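Dimethyl-sulfide monooxygenase (Hyphomicrobium sulfonivorans, PDB 6AK1) oxidises dimethyl sulfide to methanethiol and formaldehyde with NADH and oxygen, using FMN as cofactor, and so opens the dimethyl sulfide degradation pathway. Local coordinates at residues A9-C14 and L396-T401; G102-I107 and A131-S136; A106-Q111 and I146-Q151; G243-T248 and F278-V283. All blocks are in the same frame, centred on the assembly; numbering follows the deposited sequence.

Interaction 1 of 4, residues A9-C14 and L396-T401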
loop_
_atom_site.group_PDB
_atom_site.type_symbol
_atom_site.label_atom_id
_atom_site.label_comp_id
_atom_site.label_asym_id
_atom_site.label_seq_id
_atom_site.Cartn_x
_atom_site.Cartn_y
_atom_site.Cartn_z
ATOM N N ALA A 9 -6.478 -7.204 -1.606
ATOM C CA ALA A 9 -6.297 -7.751 -0.270
ATOM C C ALA A 9 -5.223 -6.951 0.455
ATOM O O ALA A 9 -4.125 -6.747 -0.069
ATOM C CB ALA A 9 -5.920 -9.236 -0.309
ATOM N N PHE A 10 -5.554 -6.490 1.647
ATOM C CA PHE A 10 -4.644 -5.763 2.516
ATOM C C PHE A 10 -4.066 -6.762 3.516
ATOM O O PHE A 10 -4.820 -7.466 4.209
ATOM C CB PHE A 10 -5.410 -4.629 3.202
ATOM C CG PHE A 10 -4.558 -3.600 3.890
ATOM C CD1 PHE A 10 -3.416 -3.086 3.290
ATOM C CD2 PHE A 10 -4.945 -3.097 5.128
ATOM C CE1 PHE A 10 -2.646 -2.120 3.937
ATOM C CE2 PHE A 10 -4.188 -2.119 5.779
ATOM C CZ PHE A 10 -3.035 -1.637 5.186
ATOM N N ASP A 11 -2.739 -6.847 3.569
ATOM C CA ASP A 11 -2.049 -7.772 4.463
ATOM C C ASP A 11 -0.749 -7.107 4.919
ATOM O O ASP A 11 -0.441 -5.977 4.543
ATOM C CB ASP A 11 -1.808 -9.125 3.768
ATOM C CG ASP A 11 -1.778 -10.316 4.746
ATOM O OD1 ASP A 11 -1.262 -10.205 5.874
ATOM O OD2 ASP A 11 -2.249 -11.398 4.378
ATOM N N MET A 12 0.009 -7.813 5.750
ATOM C CA MET A 12 1.271 -7.309 6.264
ATOM C C MET A 12 2.057 -8.528 6.713
ATOM O O MET A 12 1.465 -9.544 7.052
ATOM C CB MET A 12 1.044 -6.311 7.416
ATOM C CG MET A 12 2.299 -5.721 8.042
ATOM S SD MET A 12 1.929 -4.310 9.152
ATOM C CE MET A 12 3.414 -4.278 10.126
ATOM N N THR A 13 3.388 -8.454 6.677
ATOM C CA THR A 13 4.182 -9.645 6.986
ATOM C C THR A 13 4.330 -9.798 8.504
ATOM O O THR A 13 5.429 -9.830 9.060
ATOM C CB THR A 13 5.542 -9.595 6.294
ATOM O OG1 THR A 13 5.417 -9.006 4.990
ATOM C CG2 THR A 13 6.105 -11.006 6.156
ATOM N N CYS A 14 3.177 -9.890 9.171
ATOM C CA CYS A 14 3.096 -9.960 10.625
ATOM C C CYS A 14 1.800 -10.675 11.000
ATOM O O CYS A 14 1.026 -11.073 10.133
ATOM C CB CYS A 14 3.138 -8.565 11.247
ATOM S SG CYS A 14 1.651 -7.600 10.917
ATOM N N LEU A 396 -9.097 -4.537 1.352
ATOM C CA LEU A 396 -9.854 -5.405 2.246
ATOM C C LEU A 396 -8.937 -5.966 3.326
ATOM O O LEU A 396 -8.104 -6.841 3.057
ATOM C CB LEU A 396 -10.505 -6.518 1.429
ATOM C CG LEU A 396 -11.447 -5.924 0.374
ATOM C CD1 LEU A 396 -11.869 -6.923 -0.657
ATOM C CD2 LEU A 396 -12.670 -5.330 1.064
ATOM N N ALA A 397 -9.075 -5.450 4.540
ATOM C CA ALA A 397 -8.323 -5.939 5.682
ATOM C C ALA A 397 -8.980 -7.194 6.247
ATOM O O ALA A 397 -10.158 -7.474 6.007
ATOM C CB ALA A 397 -8.235 -4.864 6.767
ATOM N N TYR A 398 -8.212 -7.954 7.019
ATOM C CA TYR A 398 -8.729 -9.200 7.550
ATOM C C TYR A 398 -8.964 -9.112 9.054
ATOM O O TYR A 398 -8.266 -8.388 9.775
ATOM C CB TYR A 398 -7.791 -10.375 7.211
ATOM C CG TYR A 398 -6.386 -10.355 7.800
ATOM C CD1 TYR A 398 -6.153 -10.803 9.090
ATOM C CD2 TYR A 398 -5.288 -9.964 7.037
ATOM C CE1 TYR A 398 -4.882 -10.810 9.635
ATOM C CE2 TYR A 398 -3.991 -9.977 7.567
ATOM C CZ TYR A 398 -3.798 -10.403 8.858
ATOM O OH TYR A 398 -2.528 -10.415 9.398
ATOM N N ALA A 399 -9.982 -9.841 9.511
ATOM C CA ALA A 399 -10.085 -10.195 10.920
ATOM C C ALA A 399 -9.444 -11.552 11.166
ATOM O O ALA A 399 -8.654 -11.718 12.102
ATOM C CB ALA A 399 -11.548 -10.219 11.367
ATOM N N VAL A 400 -9.778 -12.524 10.322
ATOM C CA VAL A 400 -9.082 -13.802 10.270
ATOM C C VAL A 400 -8.618 -14.009 8.838
ATOM O O VAL A 400 -9.262 -13.563 7.886
ATOM C CB VAL A 400 -9.958 -14.988 10.740
ATOM C CG1 VAL A 400 -10.456 -14.758 12.157
ATOM C CG2 VAL A 400 -11.114 -15.209 9.796
ATOM N N THR A 401 -7.481 -14.668 8.690
ATOM C CA THR A 401 -6.908 -14.897 7.377
ATOM C C THR A 401 -6.566 -16.376 7.300
ATOM O O THR A 401 -6.112 -16.946 8.290
ATOM C CB THR A 401 -5.660 -13.986 7.145
ATOM O OG1 THR A 401 -5.082 -14.259 5.860
ATOM C CG2 THR A 401 -4.631 -14.201 8.221
HETATM O O HOH W 1 -5.061 -6.511 6.734
#
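The seam of a parallel beta-barrel runs here: strand 6-12, which opens the barrel, lies beside strand 393-397, which closes it. Phe-10 N donates to Leu-396 O across 2.9 Å with an N-H...O angle of 165°. Phe-10 CD2, at the ring edge, rests 4.1 Å from Ala-397 CB; the short alanine leaves room for the large ring beside it. Where the strands diverge, a water bridges them, donating to Phe-10 O and accepting a weak bond from Tyr-398 N. Tyr-398 then reaches back, its CG lying between backbone N and carbonyl carbon (chi1 64°), and the ring edge meets a carboxylate, CE2 standing 3.2 Å from Asp-11 OD1; the two planes are turned 61° apart. That oxygen also accepts Met-12 N at 2.7 Å, through its anti lone pair, while Asp-11 OD2 bonds to Tyr-38 OH. Tyr-398 OH bonds to Val-15 O. Replacing Asp-11 by a leucine would probably leave Met-12 N without its carboxylate acceptor and Tyr-38 without a partner on this strand. Parallel pairing of the first strand with the last closes the barrel, as in the TIM-barrel fold of luciferase-like monooxygenases.

Interaction 2 of 4, residues G102-I107 and A131-S136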
loop_
_atom_site.group_PDB
_atom_site.type_symbol
_atom_site.label_atom_id
_atom_site.label_comp_id
_atom_site.label_asym_id
_atom_site.label_seq_id
_atom_site.Cartn_x
_atom_site.Cartn_y
_atom_site.Cartn_z
ATOM N N GLY A 102 1.646 -5.098 -4.231
ATOM C CA GLY A 102 2.017 -3.806 -3.701
ATOM C C GLY A 102 2.980 -3.992 -2.551
ATOM O O GLY A 102 2.646 -4.631 -1.548
ATOM N N VAL A 103 4.189 -3.464 -2.687
ATOM C CA VAL A 103 5.233 -3.662 -1.697
ATOM C C VAL A 103 5.519 -2.321 -1.047
ATOM O O VAL A 103 5.785 -1.335 -1.740
ATOM C CB VAL A 103 6.498 -4.270 -2.331
ATOM C CG1 VAL A 103 7.519 -4.579 -1.254
ATOM C CG2 VAL A 103 6.123 -5.534 -3.093
ATOM N N THR A 104 5.428 -2.275 0.273
ATOM C CA THR A 104 5.705 -1.050 1.008
ATOM C C THR A 104 7.206 -0.924 1.236
ATOM O O THR A 104 7.858 -1.892 1.629
ATOM C CB THR A 104 4.954 -1.060 2.348
ATOM O OG1 THR A 104 3.552 -1.097 2.094
ATOM C CG2 THR A 104 5.252 0.180 3.160
ATOM N N ALA A 105 7.758 0.263 0.983
ATOM C CA ALA A 105 9.158 0.529 1.299
ATOM C C ALA A 105 9.317 2.007 1.631
ATOM O O ALA A 105 8.886 2.870 0.863
ATOM C CB ALA A 105 10.088 0.124 0.142
ATOM N N ALA A 106 9.924 2.292 2.773
ATOM C CA ALA A 106 10.082 3.670 3.206
ATOM C C ALA A 106 11.265 4.336 2.508
ATOM O O ALA A 106 12.256 3.689 2.147
ATOM C CB ALA A 106 10.252 3.747 4.725
ATOM N N ILE A 107 11.142 5.657 2.323
ATOM C CA ILE A 107 12.215 6.471 1.758
ATOM C C ILE A 107 13.075 7.103 2.840
ATOM O O ILE A 107 14.051 7.800 2.526
ATOM C CB ILE A 107 11.614 7.550 0.836
ATOM C CG1 ILE A 107 10.868 8.608 1.660
ATOM C CG2 ILE A 107 10.646 6.918 -0.155
ATOM C CD1 ILE A 107 10.161 9.666 0.809
ATOM N N ALA A 131 3.756 -2.957 -7.450
ATOM C CA ALA A 131 3.444 -1.594 -7.071
ATOM C C ALA A 131 4.306 -1.228 -5.876
ATOM O O ALA A 131 4.566 -2.069 -5.010
ATOM C CB ALA A 131 1.963 -1.430 -6.727
ATOM N N TRP A 132 4.755 0.017 -5.841
ATOM C CA TRP A 132 5.576 0.530 -4.752
ATOM C C TRP A 132 4.690 1.409 -3.880
ATOM O O TRP A 132 4.235 2.470 -4.319
ATOM C CB TRP A 132 6.774 1.323 -5.285
ATOM C CG TRP A 132 7.559 2.001 -4.194
ATOM C CD1 TRP A 132 7.638 1.622 -2.880
ATOM C CD2 TRP A 132 8.370 3.178 -4.317
ATOM N NE1 TRP A 132 8.455 2.476 -2.189
ATOM C CE2 TRP A 132 8.923 3.438 -3.045
ATOM C CE3 TRP A 132 8.695 4.028 -5.385
ATOM C CZ2 TRP A 132 9.766 4.522 -2.804
ATOM C CZ3 TRP A 132 9.546 5.100 -5.147
ATOM C CH2 TRP A 132 10.073 5.337 -3.868
ATOM N N ASN A 133 4.462 0.987 -2.647
ATOM C CA ASN A 133 3.740 1.816 -1.685
ATOM C C ASN A 133 4.753 2.707 -0.976
ATOM O O ASN A 133 5.492 2.253 -0.098
ATOM C CB ASN A 133 2.956 0.948 -0.709
ATOM C CG ASN A 133 2.241 1.774 0.350
ATOM O OD1 ASN A 133 1.558 2.747 0.035
ATOM N ND2 ASN A 133 2.422 1.406 1.613
ATOM N N VAL A 134 4.770 3.983 -1.358
ATOM C CA VAL A 134 5.741 4.968 -0.895
ATOM C C VAL A 134 5.341 5.479 0.488
ATOM O O VAL A 134 4.335 6.175 0.631
ATOM C CB VAL A 134 5.836 6.126 -1.896
ATOM C CG1 VAL A 134 6.930 7.098 -1.502
ATOM C CG2 VAL A 134 6.025 5.580 -3.291
ATOM N N VAL A 135 6.152 5.192 1.506
ATOM C CA VAL A 135 5.846 5.658 2.848
ATOM C C VAL A 135 7.038 6.431 3.400
ATOM O O VAL A 135 8.171 6.319 2.916
ATOM C CB VAL A 135 5.442 4.505 3.804
ATOM C CG1 VAL A 135 4.348 3.645 3.189
ATOM C CG2 VAL A 135 6.631 3.646 4.177
ATOM N N SER A 136 6.749 7.255 4.412
ATOM C CA SER A 136 7.746 7.946 5.227
ATOM C C SER A 136 7.609 7.432 6.658
ATOM O O SER A 136 6.677 7.822 7.373
ATOM C CB SER A 136 7.570 9.465 5.170
ATOM O OG SER A 136 7.343 9.920 3.838
#
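Trp-132 and Asn-133 both swing CG opposite their own backbone N (chi1 173° and 177°), which carries each side chain across to strand 102-106, one on either face of the sheet. The indole lies edge-on to its neighbour: NE1 donates to Ala-105 O at 3.1 Å, the acceptor near the ring plane. The small Ala-105 leaves room for this approach, and the far rim of the indole meets Ile-107, Trp-132 CZ2 lying 3.7 Å from Ile-107 CG2. On the other face Asn-133 and Thr-104 run side by side, and Asn-133 ND2 gives a bond of 2.8 Å to Thr-104 OG1, nearly in the amide plane. Thr-104 OG1 also bonds to Ile-56 O, so the hydroxyl, part of the probable FMN site, is gripped from two strands. Between the faces runs a parallel ladder, with Val-103 N bonded to Ala-131 O at 2.7 Å and Ile-107 N to Val-135 O at 3.1 Å. The strand segments cross at -32°, the twist expected of barrel strands. With a phenylalanine at Trp-132, Ala-105 O would probably lose its indole donor and Ile-107 much of its packing surface. This is a beta-alpha-beta unit: helix 112-126 links the strands and packs Leu-115 and Leu-119 on the indole, helix 157-174 adds Met-165 and Met-168, and strands 53-57 and 223-227 flank the pair.

Interaction 3 of 4, residues A106-Q111 and I146-Q151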
loop_
_atom_site.group_PDB
_atom_site.type_symbol
_atom_site.label_atom_id
_atom_site.label_comp_id
_atom_site.label_asym_id
_atom_site.label_seq_id
_atom_site.Cartn_x
_atom_site.Cartn_y
_atom_site.Cartn_z
ATOM N N ALA A 106 9.924 2.292 2.773
ATOM C CA ALA A 106 10.082 3.670 3.206
ATOM C C ALA A 106 11.265 4.336 2.508
ATOM O O ALA A 106 12.256 3.689 2.147
ATOM C CB ALA A 106 10.252 3.747 4.725
ATOM N N ILE A 107 11.142 5.657 2.323
ATOM C CA ILE A 107 12.215 6.471 1.758
ATOM C C ILE A 107 13.075 7.103 2.840
ATOM O O ILE A 107 14.051 7.800 2.526
ATOM C CB ILE A 107 11.614 7.550 0.836
ATOM C CG1 ILE A 107 10.868 8.608 1.660
ATOM C CG2 ILE A 107 10.646 6.918 -0.155
ATOM C CD1 ILE A 107 10.161 9.666 0.809
ATOM N N THR A 108 12.758 6.847 4.110
ATOM C CA THR A 108 13.432 7.502 5.227
ATOM C C THR A 108 14.837 6.949 5.452
ATOM O O THR A 108 15.745 7.688 5.854
ATOM C CB THR A 108 12.592 7.324 6.502
ATOM O OG1 THR A 108 11.273 7.836 6.290
ATOM C CG2 THR A 108 13.221 8.034 7.683
ATOM N N PHE A 109 15.033 5.652 5.255
ATOM C CA PHE A 109 16.299 5.042 5.634
ATOM C C PHE A 109 17.100 4.506 4.460
ATOM O O PHE A 109 18.329 4.454 4.547
ATOM C CB PHE A 109 16.053 3.907 6.641
ATOM C CG PHE A 109 15.209 4.317 7.814
ATOM C CD1 PHE A 109 15.699 5.226 8.756
ATOM C CD2 PHE A 109 13.925 3.811 7.976
ATOM C CE1 PHE A 109 14.917 5.614 9.844
ATOM C CE2 PHE A 109 13.136 4.188 9.053
ATOM C CZ PHE A 109 13.628 5.092 9.991
ATOM N N GLU A 110 16.449 4.123 3.368
ATOM C CA GLU A 110 17.126 3.481 2.258
ATOM C C GLU A 110 17.482 4.500 1.182
ATOM O O GLU A 110 16.623 5.283 0.751
ATOM C CB GLU A 110 16.264 2.370 1.662
ATOM C CG GLU A 110 17.083 1.420 0.815
ATOM C CD GLU A 110 16.301 0.195 0.394
ATOM O OE1 GLU A 110 16.764 -0.485 -0.548
ATOM O OE2 GLU A 110 15.235 -0.078 1.002
ATOM N N GLN A 111 18.737 4.470 0.744
ATOM C CA GLN A 111 19.194 5.350 -0.326
ATOM C C GLN A 111 18.408 5.076 -1.611
ATOM O O GLN A 111 18.106 3.920 -1.918
ATOM C CB GLN A 111 20.693 5.150 -0.578
ATOM C CG GLN A 111 21.607 5.387 0.636
ATOM C CD GLN A 111 21.759 4.159 1.558
ATOM O OE1 GLN A 111 20.917 3.261 1.565
ATOM N NE2 GLN A 111 22.839 4.132 2.346
ATOM N N ILE A 146 17.809 2.486 13.690
ATOM C CA ILE A 146 18.392 2.539 12.362
ATOM C C ILE A 146 19.251 3.785 12.188
ATOM O O ILE A 146 20.332 3.727 11.599
ATOM C CB ILE A 146 17.257 2.481 11.315
ATOM C CG1 ILE A 146 16.393 1.228 11.553
ATOM C CG2 ILE A 146 17.807 2.578 9.882
ATOM C CD1 ILE A 146 15.018 1.260 10.890
ATOM N N GLY A 147 18.791 4.909 12.728
ATOM C CA GLY A 147 19.548 6.135 12.670
ATOM C C GLY A 147 18.974 7.070 11.635
ATOM O O GLY A 147 18.579 6.639 10.548
ATOM N N MET A 148 18.897 8.349 11.971
ATOM C CA MET A 148 18.532 9.381 11.017
ATOM C C MET A 148 19.547 10.506 11.106
ATOM O O MET A 148 20.115 10.770 12.170
ATOM C CB MET A 148 17.111 9.918 11.264
ATOM C CG MET A 148 16.054 9.238 10.409
ATOM S SD MET A 148 14.379 9.596 10.945
ATOM C CE MET A 148 14.058 11.144 10.104
ATOM N N ASP A 149 19.796 11.143 9.968
ATOM C CA ASP A 149 20.719 12.264 9.933
ATOM C C ASP A 149 20.048 13.471 10.574
ATOM O O ASP A 149 18.987 13.913 10.123
ATOM C CB ASP A 149 21.140 12.558 8.496
ATOM C CG ASP A 149 22.251 13.586 8.415
ATOM O OD1 ASP A 149 23.125 13.602 9.322
ATOM O OD2 ASP A 149 22.254 14.378 7.445
ATOM N N GLN A 150 20.653 13.989 11.639
ATOM C CA GLN A 150 20.052 15.073 12.403
ATOM C C GLN A 150 20.267 16.445 11.775
ATOM O O GLN A 150 19.635 17.413 12.219
ATOM C CB GLN A 150 20.599 15.060 13.830
ATOM C CG GLN A 150 20.129 13.860 14.639
ATOM C CD GLN A 150 20.704 13.852 16.049
ATOM O OE1 GLN A 150 21.824 14.321 16.285
ATOM N NE2 GLN A 150 19.933 13.308 17.001
ATOM N N GLN A 151 21.121 16.559 10.754
ATOM C CA GLN A 151 21.315 17.830 10.065
ATOM C C GLN A 151 20.253 18.095 9.000
ATOM O O GLN A 151 20.376 19.062 8.245
ATOM C CB GLN A 151 22.715 17.889 9.448
ATOM C CG GLN A 151 23.833 17.984 10.493
ATOM C CD GLN A 151 23.574 19.073 11.534
ATOM O OE1 GLN A 151 23.142 18.793 12.658
ATOM N NE2 GLN A 151 23.841 20.322 11.161
#
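Two loops at the mouth of the TIM barrel meet here, one following strand 100-106 and the other following helix 140-146, close to residues that probably bind FMN. Phe-109 is the centrepiece. Ile-146 CD1 sits over one face of its ring in a CH-pi contact, 4.0 Å from the centroid and only 14° off the normal, and Ile-146 CG2 comes within 3.6 Å of Phe-109 CD1. The branched isoleucine thus supplies two methyls, one from each arm. On the opposite face lies Thr-108 CG2, 3.6 Å above the plane of the neighbouring Phe-109 ring. At the ring edge stands Gly-147 O, 3.7 Å from Phe-109 CD1. Gly-147 leaves the helix with a positive phi of 104°, where a beta carbon would jam against the preceding carbonyl oxygen, so glycine fits the turn. Met-148, bent at its last torsion (chi3 85°), brings SD obliquely to the phenyl ring in a Met-aromatic contact, 5.3 Å from the centroid, and to 3.8 Å from Thr-108 CG2. The same side chain touches His-154, a probable FMN ligand. No hydrogen bond links the segments: the loops meet through dispersion and weak aromatic contacts, which depend on close fit and not on the strict direction of a hydrogen bond.

Interaction 4 of 4, residues G243-T248 and F278-V283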
loop_
_atom_site.group_PDB
_atom_site.type_symbol
_atom_site.label_atom_id
_atom_site.label_comp_id
_atom_site.label_asym_id
_atom_site.label_seq_id
_atom_site.Cartn_x
_atom_site.Cartn_y
_atom_site.Cartn_z
ATOM N N GLY A 243 -2.249 4.913 -7.385
ATOM C CA GLY A 243 -3.265 4.404 -6.482
ATOM C C GLY A 243 -3.111 5.125 -5.156
ATOM O O GLY A 243 -1.982 5.269 -4.664
ATOM N N MET A 244 -4.203 5.626 -4.582
ATOM C CA MET A 244 -4.133 6.330 -3.311
ATOM C C MET A 244 -4.968 5.589 -2.282
ATOM O O MET A 244 -6.137 5.273 -2.533
ATOM C CB MET A 244 -4.596 7.780 -3.441
ATOM C CG MET A 244 -4.032 8.660 -2.334
ATOM S SD MET A 244 -4.491 10.392 -2.503
ATOM C CE MET A 244 -3.626 10.798 -4.023
ATOM N N PHE A 245 -4.358 5.310 -1.131
ATOM C CA PHE A 245 -4.944 4.478 -0.087
ATOM C C PHE A 245 -5.426 5.418 1.020
ATOM O O PHE A 245 -4.616 6.091 1.666
ATOM C CB PHE A 245 -3.905 3.466 0.399
ATOM C CG PHE A 245 -4.377 2.546 1.487
ATOM C CD1 PHE A 245 -5.735 2.280 1.686
ATOM C CD2 PHE A 245 -3.456 1.936 2.326
ATOM C CE1 PHE A 245 -6.161 1.413 2.701
ATOM C CE2 PHE A 245 -3.873 1.070 3.339
ATOM C CZ PHE A 245 -5.231 0.809 3.526
ATOM N N ILE A 246 -6.748 5.490 1.218
ATOM C CA ILE A 246 -7.331 6.462 2.129
ATOM C C ILE A 246 -8.016 5.760 3.291
ATOM O O ILE A 246 -8.409 4.593 3.222
ATOM C CB ILE A 246 -8.326 7.408 1.429
ATOM C CG1 ILE A 246 -9.526 6.627 0.880
ATOM C CG2 ILE A 246 -7.638 8.215 0.343
ATOM C CD1 ILE A 246 -10.683 7.523 0.492
ATOM N N LEU A 247 -8.167 6.510 4.373
ATOM C CA LEU A 247 -8.894 6.078 5.557
ATOM C C LEU A 247 -10.113 6.983 5.694
ATOM O O LEU A 247 -9.972 8.176 5.969
ATOM C CB LEU A 247 -7.996 6.154 6.788
ATOM C CG LEU A 247 -8.620 5.731 8.107
ATOM C CD1 LEU A 247 -9.166 4.323 7.971
ATOM C CD2 LEU A 247 -7.579 5.814 9.224
ATOM N N THR A 248 -11.309 6.437 5.465
ATOM C CA THR A 248 -12.534 7.215 5.618
ATOM C C THR A 248 -13.575 6.419 6.395
ATOM O O THR A 248 -13.715 5.206 6.203
ATOM C CB THR A 248 -13.104 7.654 4.256
ATOM O OG1 THR A 248 -14.391 8.258 4.453
ATOM C CG2 THR A 248 -13.218 6.477 3.297
ATOM N N PHE A 278 -8.418 3.876 -3.109
ATOM C CA PHE A 278 -8.766 2.661 -2.395
ATOM C C PHE A 278 -8.944 3.012 -0.930
ATOM O O PHE A 278 -8.102 3.708 -0.352
ATOM C CB PHE A 278 -7.677 1.590 -2.548
ATOM C CG PHE A 278 -7.260 1.350 -3.962
ATOM C CD1 PHE A 278 -8.210 1.203 -4.958
ATOM C CD2 PHE A 278 -5.910 1.284 -4.303
ATOM C CE1 PHE A 278 -7.825 0.982 -6.287
ATOM C CE2 PHE A 278 -5.513 1.055 -5.622
ATOM C CZ PHE A 278 -6.475 0.910 -6.618
ATOM N N MET A 279 -10.021 2.535 -0.329
ATOM C CA MET A 279 -10.284 2.826 1.067
ATOM C C MET A 279 -10.119 1.562 1.893
ATOM O O MET A 279 -10.378 0.456 1.425
ATOM C CB MET A 279 -11.691 3.403 1.270
ATOM C CG MET A 279 -12.814 2.479 0.806
ATOM S SD MET A 279 -14.467 3.073 1.227
ATOM C CE MET A 279 -14.593 2.560 2.946
ATOM N N LEU A 280 -9.680 1.738 3.125
ATOM C CA LEU A 280 -9.600 0.633 4.062
ATOM C C LEU A 280 -11.008 0.188 4.455
ATOM O O LEU A 280 -11.881 1.019 4.726
ATOM C CB LEU A 280 -8.790 1.050 5.290
ATOM C CG LEU A 280 -8.821 0.120 6.508
ATOM C CD1 LEU A 280 -8.131 -1.168 6.145
ATOM C CD2 LEU A 280 -8.136 0.765 7.691
ATOM N N LEU A 281 -11.229 -1.126 4.465
ATOM C CA LEU A 281 -12.518 -1.708 4.808
ATOM C C LEU A 281 -12.296 -3.146 5.246
ATOM O O LEU A 281 -11.479 -3.864 4.652
ATOM C CB LEU A 281 -13.501 -1.678 3.633
ATOM C CG LEU A 281 -14.930 -2.174 3.902
ATOM C CD1 LEU A 281 -15.689 -1.254 4.906
ATOM C CD2 LEU A 281 -15.690 -2.246 2.609
ATOM N N THR A 282 -13.020 -3.552 6.288
ATOM C CA THR A 282 -13.063 -4.933 6.757
ATOM C C THR A 282 -14.474 -5.469 6.570
ATOM O O THR A 282 -15.434 -4.895 7.095
ATOM C CB THR A 282 -12.656 -5.024 8.227
ATOM O OG1 THR A 282 -11.371 -4.413 8.398
ATOM C CG2 THR A 282 -12.621 -6.489 8.681
ATOM N N VAL A 283 -14.596 -6.580 5.858
ATOM C CA VAL A 283 -15.878 -7.190 5.544
ATOM C C VAL A 283 -15.972 -8.519 6.284
ATOM O O VAL A 283 -15.137 -9.411 6.080
ATOM C CB VAL A 283 -16.048 -7.388 4.031
ATOM C CG1 VAL A 283 -17.359 -8.134 3.724
ATOM C CG2 VAL A 283 -16.001 -6.047 3.321
HETATM O O HOH W 2 -11.491 3.679 4.951
#
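Phe-245 turns the edge of its ring, not a face, to strand 276-284. Extended with CG opposite the backbone N (chi1 180°), it sets CD1 3.4 Å from Phe-278 O, in the ring plane, and CE1 3.7 Å from Leu-280 CB. The slightly positive C-H rim suits a carbonyl oxygen, while the next ring carbon already meets aliphatic chain, and Phe-10 packs edge-to-face with the same ring. Phe-278, in register with Phe-245 and on the same face of the sheet, turns the other way along the strand and lays its ring obliquely near Gly-243. A beta carbon on Gly-243 would come within about 3.1 Å of Phe-278 CE2, so the bare glycine suits the place. On the other face Ile-246 CG1 touches Met-279 CB at 3.9 Å, and the flexible methionine chain crosses Thr-248 obliquely, against its CG2 methyl. Leu-247 and Leu-280 lie side by side, pointing the same way, and Leu-247 CD1 lies 3.7 Å from Leu-280 CD2. Beneath these side chains runs the parallel ladder: Phe-278 N bonds to Met-244 O at 2.7 Å, Ile-246 N to Phe-278 O at 2.7 Å, and Leu-280 N to Ile-246 O. Where the strands part, a water accepts from Thr-248 N and donates to Leu-280 O. Thr-248 OG1 turns to Gln-253. Strands 243-246 and 276-284, linked by helix 251-267, form a beta-alpha-beta unit of the TIM barrel. The chemistry is thus divided: backbone bonds, extended by one water, fix the register, while apolar side chains fill both faces of the sheet.

In the fold
Interactions 1, 2 and 4 are seams of one curled parallel sheet, the TIM barrel. Interaction 1 joins its first and last strands, so along the chain it encloses the others; interactions 2 and 3 start from the same stretch, sharing Ala-106 and Ile-107, and interaction 4 follows them. Interactions 1 and 4 have centres about 13 Å apart and touch through neighbouring strands 393-397 and 276-284, where Ala-397 N lies 2.9 Å from Leu-281 O, probably a hydrogen bond. Interaction 2 lies farther round the wall, with strand 53-57 between it and interaction 1, their centres about 17 Å apart. Interaction 3 continues from interaction 2 into surface loops, so that wall and loops both lie near residues that probably bind FMN.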